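Local structure of putative nucleic acid-binding lipoprotein (Klebsiella pneumoniae subsp. pneumoniae MGH 78578, 3F1Z) at residues K86-F92 and I123-P129; M24-V29 and W51-G56. The protein is a putative lipoprotein of unknown function with an OB-fold and may bind nucleic acid. All blocks are in the same frame, centred on the assembly; numbering follows the deposited sequence. Where two conformers were deposited one is given.

Contact 1 (K86-F92 and I123-P129); sequences KRLTFNF and IPTLQNP
Phe90 pairs with Leu126 in parallel, the two short strands inclined at 33°. This pairing belongs to the curled sheet of the OB-fold and puts strand 125-127 at the side of strand 88-93, whose other neighbour is strand 71-78. Leu126 is gripped at both ends of its backbone: its N donates to Thr89 O at 2.9 Å, and its O accepts from Asn91 N at 2.8 Å.

Phe90 and Leu126 share the buried face of the pair. Their side chains lie side by side and point the same way, with Leu126 CD1 3.7 Å from Phe90 CE2. Leu88 CD2 packs against Leu126 CD1 at 4.1 Å. Ile111 of strand 108-114 packs against Phe90, Phe92 and Pro129.

Thr89 and Thr125 lie on the other face, where their hydroxyls, OG1 to OG1, hydrogen-bond at 2.8 Å. Thr89 OG1 reaches its partner from between its own backbone N and carbonyl carbon (chi1 55°). Gln127 bends back at chi2, and its NE2 donates to Thr125 O from above the carbonyl plane. Its OE1 accepts from a water that also bonds Asn91 O and Asn128 N. This water bridges the strands where the chain turns a corner at Asn128.

Just past the corner, Pro129 lies over one face of the Phe92 ring. Its CG makes a CH-pi contact 3.8 Å from the ring centroid, almost exactly on the ring normal.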
loop_
_atom_site.group_PDB
_atom_site.type_symbol
_atom_site.label_atom_id
_atom_site.label_comp_id
_atom_site.label_asym_id
_atom_site.label_seq_id
_atom_site.Cartn_x
_atom_site.Cartn_y
_atom_site.Cartn_z
ATOM N N LYS A 86 3.033 -12.682 3.786
ATOM C CA LYS A 86 3.238 -11.863 2.630
ATOM C C LYS A 86 3.209 -10.385 3.001
ATOM O O LYS A 86 2.428 -9.969 3.850
ATOM C CB LYS A 86 2.178 -12.167 1.570
ATOM C CG LYS A 86 2.308 -13.556 0.967
ATOM C CD LYS A 86 1.264 -13.807 -0.151
ATOM C CE LYS A 86 1.385 -15.260 -0.664
ATOM N NZ LYS A 86 0.284 -15.645 -1.604
ATOM N N ARG A 87 4.051 -9.592 2.348
ATOM C CA ARG A 87 4.112 -8.174 2.605
ATOM C C ARG A 87 3.409 -7.372 1.522
ATOM O O ARG A 87 3.325 -7.796 0.353
ATOM C CB ARG A 87 5.555 -7.712 2.648
ATOM C CG ARG A 87 6.516 -8.487 3.545
ATOM C CD ARG A 87 5.929 -8.892 4.888
ATOM N NE ARG A 87 6.974 -9.029 5.913
ATOM C CZ ARG A 87 6.930 -9.840 6.960
ATOM N NH1 ARG A 87 5.923 -10.691 7.122
ATOM N NH2 ARG A 87 7.936 -9.831 7.818
ATOM N N LEU A 88 2.917 -6.194 1.896
ATOM C CA LEU A 88 2.286 -5.308 0.942
ATOM C C LEU A 88 3.215 -4.092 0.824
ATOM O O LEU A 88 3.727 -3.615 1.854
ATOM C CB LEU A 88 0.929 -4.913 1.476
ATOM C CG LEU A 88 0.107 -3.908 0.678
ATOM C CD1 LEU A 88 -0.261 -4.457 -0.685
ATOM C CD2 LEU A 88 -1.118 -3.528 1.503
ATOM N N THR A 89 3.449 -3.600 -0.391
ATOM C CA THR A 89 4.295 -2.436 -0.567
ATOM C C THR A 89 3.467 -1.314 -1.165
ATOM O O THR A 89 2.475 -1.571 -1.855
ATOM C CB THR A 89 5.448 -2.693 -1.532
ATOM O OG1 THR A 89 4.868 -3.167 -2.782
ATOM C CG2 THR A 89 6.448 -3.735 -0.968
ATOM N N PHE A 90 3.901 -0.085 -0.887
ATOM C CA PHE A 90 3.293 1.116 -1.360
ATOM C C PHE A 90 4.372 1.968 -1.999
ATOM O O PHE A 90 5.466 2.072 -1.489
ATOM C CB PHE A 90 2.753 1.917 -0.184
ATOM C CG PHE A 90 1.685 1.231 0.592
ATOM C CD1 PHE A 90 1.998 0.255 1.501
ATOM C CD2 PHE A 90 0.381 1.648 0.487
ATOM C CE1 PHE A 90 1.037 -0.364 2.220
ATOM C CE2 PHE A 90 -0.586 1.049 1.220
ATOM C CZ PHE A 90 -0.257 0.028 2.075
ATOM N N ASN A 91 4.040 2.659 -3.064
ATOM C CA ASN A 91 5.022 3.453 -3.791
ATOM C C ASN A 91 4.621 4.900 -3.676
ATOM O O ASN A 91 3.621 5.314 -4.274
ATOM C CB ASN A 91 5.031 3.021 -5.245
ATOM C CG ASN A 91 6.069 3.730 -6.067
ATOM O OD1 ASN A 91 6.393 4.851 -5.816
ATOM N ND2 ASN A 91 6.609 3.046 -7.064
ATOM N N PHE A 92 5.418 5.661 -2.918
ATOM C CA PHE A 92 5.162 7.090 -2.698
ATOM C C PHE A 92 6.056 7.949 -3.547
ATOM O O PHE A 92 7.280 7.855 -3.438
ATOM C CB PHE A 92 5.453 7.488 -1.249
ATOM C CG PHE A 92 4.435 7.021 -0.209
ATOM C CD1 PHE A 92 4.532 5.774 0.373
ATOM C CD2 PHE A 92 3.481 7.877 0.273
ATOM C CE1 PHE A 92 3.655 5.372 1.388
ATOM C CE2 PHE A 92 2.600 7.475 1.297
ATOM C CZ PHE A 92 2.704 6.229 1.850
ATOM N N ILE A 123 1.730 -9.827 -5.918
ATOM C CA ILE A 123 1.255 -8.860 -4.925
ATOM C C ILE A 123 1.316 -7.468 -5.521
ATOM O O ILE A 123 2.278 -7.100 -6.195
ATOM C CB ILE A 123 2.093 -8.945 -3.627
ATOM C CG1 ILE A 123 1.904 -10.340 -3.028
ATOM C CG2 ILE A 123 1.630 -7.917 -2.651
ATOM C CD1 ILE A 123 2.936 -10.689 -1.974
ATOM N N PRO A 124 0.258 -6.712 -5.341
ATOM C CA PRO A 124 0.280 -5.346 -5.844
ATOM C C PRO A 124 1.144 -4.407 -5.030
ATOM O O PRO A 124 1.307 -4.599 -3.843
ATOM C CB PRO A 124 -1.175 -4.892 -5.690
ATOM C CG PRO A 124 -1.748 -5.729 -4.718
ATOM C CD PRO A 124 -1.019 -7.036 -4.705
ATOM N N THR A 125 1.725 -3.435 -5.705
ATOM C CA THR A 125 2.385 -2.310 -5.071
ATOM C C THR A 125 1.360 -1.189 -5.230
ATOM O O THR A 125 1.034 -0.784 -6.353
ATOM C CB THR A 125 3.721 -1.950 -5.740
ATOM O OG1 THR A 125 4.617 -3.058 -5.598
ATOM C CG2 THR A 125 4.327 -0.737 -5.042
ATOM N N LEU A 126 0.796 -0.757 -4.113
ATOM C CA LEU A 126 -0.215 0.281 -4.113
ATOM C C LEU A 126 0.431 1.632 -4.487
ATOM O O LEU A 126 1.541 1.944 -4.036
ATOM C CB LEU A 126 -0.955 0.330 -2.773
ATOM C CG LEU A 126 -1.838 -0.900 -2.526
ATOM C CD1 LEU A 126 -2.597 -0.795 -1.207
ATOM C CD2 LEU A 126 -2.811 -1.072 -3.663
ATOM N N GLN A 127 -0.267 2.369 -5.345
ATOM C CA GLN A 127 0.187 3.619 -5.927
ATOM C C GLN A 127 -0.576 4.810 -5.358
ATOM O O GLN A 127 -1.650 4.631 -4.800
ATOM C CB GLN A 127 -0.064 3.555 -7.447
ATOM C CG GLN A 127 0.580 2.343 -8.100
ATOM C CD GLN A 127 2.097 2.365 -8.007
ATOM O OE1 GLN A 127 2.705 3.418 -8.156
ATOM N NE2 GLN A 127 2.716 1.206 -7.761
ATOM N N ASN A 128 -0.032 6.021 -5.564
ATOM C CA ASN A 128 -0.633 7.312 -5.088
ATOM C C ASN A 128 -1.135 7.273 -3.655
ATOM O O ASN A 128 -2.213 7.696 -3.364
ATOM C CB ASN A 128 -1.740 7.752 -6.009
ATOM C CG ASN A 128 -1.248 7.945 -7.420
ATOM O OD1 ASN A 128 -0.258 8.672 -7.662
ATOM N ND2 ASN A 128 -1.926 7.295 -8.387
ATOM N N PRO A 129 -0.323 6.751 -2.750
ATOM C CA PRO A 129 -0.843 6.529 -1.438
ATOM C C PRO A 129 -0.988 7.721 -0.585
ATOM O O PRO A 129 -0.354 8.744 -0.836
ATOM C CB PRO A 129 0.184 5.579 -0.800
ATOM C CG PRO A 129 1.197 5.334 -1.804
ATOM C CD PRO A 129 1.062 6.298 -2.889
HETATM O O HOH W 1 2.533 5.876 -6.711
#

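Contact 2 (M24-V29 and W51-G56)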
loop_
_atom_site.group_PDB
_atom_site.type_symbol
_atom_site.label_atom_id
_atom_site.label_comp_id
_atom_site.label_asym_id
_atom_site.label_seq_id
_atom_site.Cartn_x
_atom_site.Cartn_y
_atom_site.Cartn_z
HETATM N N MSE A 24 -14.422 4.572 4.199
HETATM C CA MSE A 24 -13.953 3.278 3.684
HETATM C C MSE A 24 -13.705 2.220 4.780
HETATM O O MSE A 24 -13.302 2.540 5.880
HETATM C CB MSE A 24 -12.629 3.479 2.919
HETATM C CG MSE A 24 -12.660 4.458 1.732
HETATM SE SE MSE A 24 -10.858 4.912 1.103
HETATM C CE MSE A 24 -10.468 3.233 0.366
ATOM N N GLN A 25 -13.907 0.958 4.439
ATOM C CA GLN A 25 -13.639 -0.164 5.333
ATOM C C GLN A 25 -12.111 -0.329 5.413
ATOM O O GLN A 25 -11.405 -0.123 4.439
ATOM C CB GLN A 25 -14.300 -1.462 4.794
ATOM C CG GLN A 25 -13.747 -1.946 3.359
ATOM C CD GLN A 25 -14.557 -3.096 2.628
ATOM O OE1 GLN A 25 -14.520 -4.263 3.056
ATOM N NE2 GLN A 25 -15.199 -2.762 1.480
ATOM N N THR A 26 -11.592 -0.670 6.579
ATOM C CA THR A 26 -10.175 -0.914 6.759
ATOM C C THR A 26 -9.866 -2.402 6.580
ATOM O O THR A 26 -10.440 -3.215 7.234
ATOM C CB THR A 26 -9.730 -0.538 8.149
ATOM O OG1 THR A 26 -9.915 0.876 8.349
ATOM C CG2 THR A 26 -8.250 -0.888 8.334
ATOM N N TYR A 27 -8.962 -2.748 5.673
ATOM C CA TYR A 27 -8.555 -4.130 5.486
ATOM C C TYR A 27 -7.341 -4.419 6.332
ATOM O O TYR A 27 -6.522 -3.529 6.596
ATOM C CB TYR A 27 -8.039 -4.352 4.065
ATOM C CG TYR A 27 -9.021 -4.367 2.904
ATOM C CD1 TYR A 27 -9.494 -3.194 2.343
ATOM C CD2 TYR A 27 -9.406 -5.571 2.316
ATOM C CE1 TYR A 27 -10.339 -3.209 1.242
ATOM C CE2 TYR A 27 -10.258 -5.605 1.200
ATOM C CZ TYR A 27 -10.705 -4.421 0.666
ATOM O OH TYR A 27 -11.556 -4.448 -0.415
ATOM N N SER A 28 -7.194 -5.670 6.751
ATOM C CA SER A 28 -5.907 -6.057 7.279
ATOM C C SER A 28 -5.071 -6.454 6.032
ATOM O O SER A 28 -5.599 -6.639 4.917
ATOM C CB SER A 28 -6.034 -7.229 8.198
ATOM O OG SER A 28 -6.431 -8.318 7.433
ATOM N N VAL A 29 -3.774 -6.600 6.193
ATOM C CA VAL A 29 -2.972 -7.014 5.056
ATOM C C VAL A 29 -3.430 -8.407 4.578
ATOM O O VAL A 29 -3.524 -8.640 3.388
ATOM C CB VAL A 29 -1.486 -6.978 5.397
ATOM C CG1 VAL A 29 -0.617 -7.718 4.308
ATOM C CG2 VAL A 29 -1.068 -5.484 5.683
ATOM N N TRP A 51 -9.463 2.091 -4.769
ATOM C CA TRP A 51 -8.674 2.529 -3.645
ATOM C C TRP A 51 -8.969 1.629 -2.484
ATOM O O TRP A 51 -10.102 1.286 -2.266
ATOM C CB TRP A 51 -9.052 3.963 -3.290
ATOM C CG TRP A 51 -8.703 4.962 -4.364
ATOM C CD1 TRP A 51 -9.486 5.316 -5.435
ATOM C CD2 TRP A 51 -7.505 5.739 -4.465
ATOM N NE1 TRP A 51 -8.842 6.275 -6.190
ATOM C CE2 TRP A 51 -7.624 6.546 -5.621
ATOM C CE3 TRP A 51 -6.342 5.820 -3.704
ATOM C CZ2 TRP A 51 -6.617 7.425 -6.034
ATOM C CZ3 TRP A 51 -5.327 6.690 -4.111
ATOM C CH2 TRP A 51 -5.479 7.494 -5.262
ATOM N N VAL A 52 -7.945 1.244 -1.739
ATOM C CA VAL A 52 -8.133 0.439 -0.570
ATOM C C VAL A 52 -7.412 1.085 0.605
ATOM O O VAL A 52 -6.414 1.760 0.412
ATOM C CB VAL A 52 -7.685 -1.013 -0.808
ATOM C CG1 VAL A 52 -8.607 -1.683 -1.891
ATOM C CG2 VAL A 52 -6.231 -1.081 -1.154
ATOM N N LYS A 53 -7.944 0.877 1.808
ATOM C CA LYS A 53 -7.390 1.401 3.060
ATOM C C LYS A 53 -6.913 0.187 3.864
ATOM O O LYS A 53 -7.725 -0.643 4.323
ATOM C CB LYS A 53 -8.465 2.221 3.796
ATOM C CG LYS A 53 -7.935 2.919 5.018
ATOM C CD LYS A 53 -8.847 4.015 5.555
ATOM C CE LYS A 53 -9.968 3.508 6.381
ATOM N NZ LYS A 53 -10.672 4.642 7.077
ATOM N N VAL A 54 -5.598 0.036 3.986
ATOM C CA VAL A 54 -4.997 -1.178 4.599
ATOM C C VAL A 54 -4.219 -0.803 5.848
ATOM O O VAL A 54 -3.445 0.154 5.845
ATOM C CB VAL A 54 -4.066 -1.903 3.603
ATOM C CG1 VAL A 54 -3.496 -3.242 4.199
ATOM C CG2 VAL A 54 -4.780 -2.173 2.293
ATOM N N ARG A 55 -4.434 -1.568 6.916
ATOM C CA ARG A 55 -3.791 -1.347 8.209
ATOM C C ARG A 55 -2.775 -2.453 8.427
ATOM O O ARG A 55 -3.028 -3.599 8.064
ATOM C CB ARG A 55 -4.855 -1.368 9.283
ATOM C CG ARG A 55 -4.388 -1.224 10.712
ATOM C CD ARG A 55 -5.628 -1.024 11.560
ATOM N NE ARG A 55 -5.339 -0.828 12.961
ATOM C CZ ARG A 55 -5.152 -1.829 13.780
ATOM N NH1 ARG A 55 -5.228 -3.030 13.293
ATOM N NH2 ARG A 55 -4.883 -1.645 15.048
ATOM N N GLY A 56 -1.631 -2.119 9.018
ATOM C CA GLY A 56 -0.530 -3.092 9.181
ATOM C C GLY A 56 0.679 -2.500 9.886
ATOM O O GLY A 56 0.652 -1.375 10.328
HETATM O O HOH W 2 -10.762 -0.033 1.978
HETATM O O HOH W 3 -2.795 -6.008 9.112
#
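Backbone hydrogen bonds join Tyr27 to the two residues flanking Val54. Tyr27 N donates to Lys53 O at 2.8 Å, and Arg55 N donates to Tyr27 O at 2.9 Å. They pair the short, weakly bonded strand 26-28 in parallel with strand 51-65, though the axes of the two segments are inclined at 49°.

Two waters extend the pairing. One links Gln25 O to Lys53 N and also sits at the edge of the Tyr27 ring, in its plane. The other links Arg55 O to Val29 N, where helix 29-38 begins. Ser28 is the N-cap of that helix.

The chain leaves the short strand through helices 29-38 and 40-47 and returns in strand 51-65, so the link between the two parallel strands is helical. Strand 51-65 is a long strand of the OB-fold sheet, and strand 108-114 pairs with it antiparallel.

Tyr27 and Val54 share a face of the sheet, and apolar contacts form around them. Val29 CG2 meets Val54 CG1 at 3.6 Å, the two side chains crossing at about a right angle. Met77 of strand 71-78 touches both valines. Tyr27 CE1 approaches Val52 CG1 at 3.9 Å, and the phenol OH is hydrogen-bonded to Tyr47. Selenomethionine Met24 bends at chi3 (70°), and its CE packs 4.0 Å from Trp51 CB.

Among the long polar side chains, Lys53 turns at chi3 (81°) and sets its CE 3.3 Å from Thr26 OG1. Its NZ goes on to hydrogen-bond Val21 O. Arg55 stays extended from CG to NE and forms a salt bridge with Glu80, while its CB packs 3.6 Å from Thr26 CG2.

Overall arrangement
Both segments of contact 2 precede those of contact 1 in the sequence. The centres of the contacts lie about 12 Å apart, and both belong to the same curled sheet. Contact 1 lies close to the centre of the chain, and contact 2 about 9 Å from it. Where the two meet, Leu88 packs on Val54 and Leu126 on Val52, and the Trp51 ring touches the backbone O of Asn128. Strand 71-78 pairs with both 51-65 and 88-93, and helix 29-38, which starts at contact 2, packs against Lys86, Leu88, Ile123 and Pro124 of contact 1. Together the contacts tie early and late strands of the OB-fold around a shared interior.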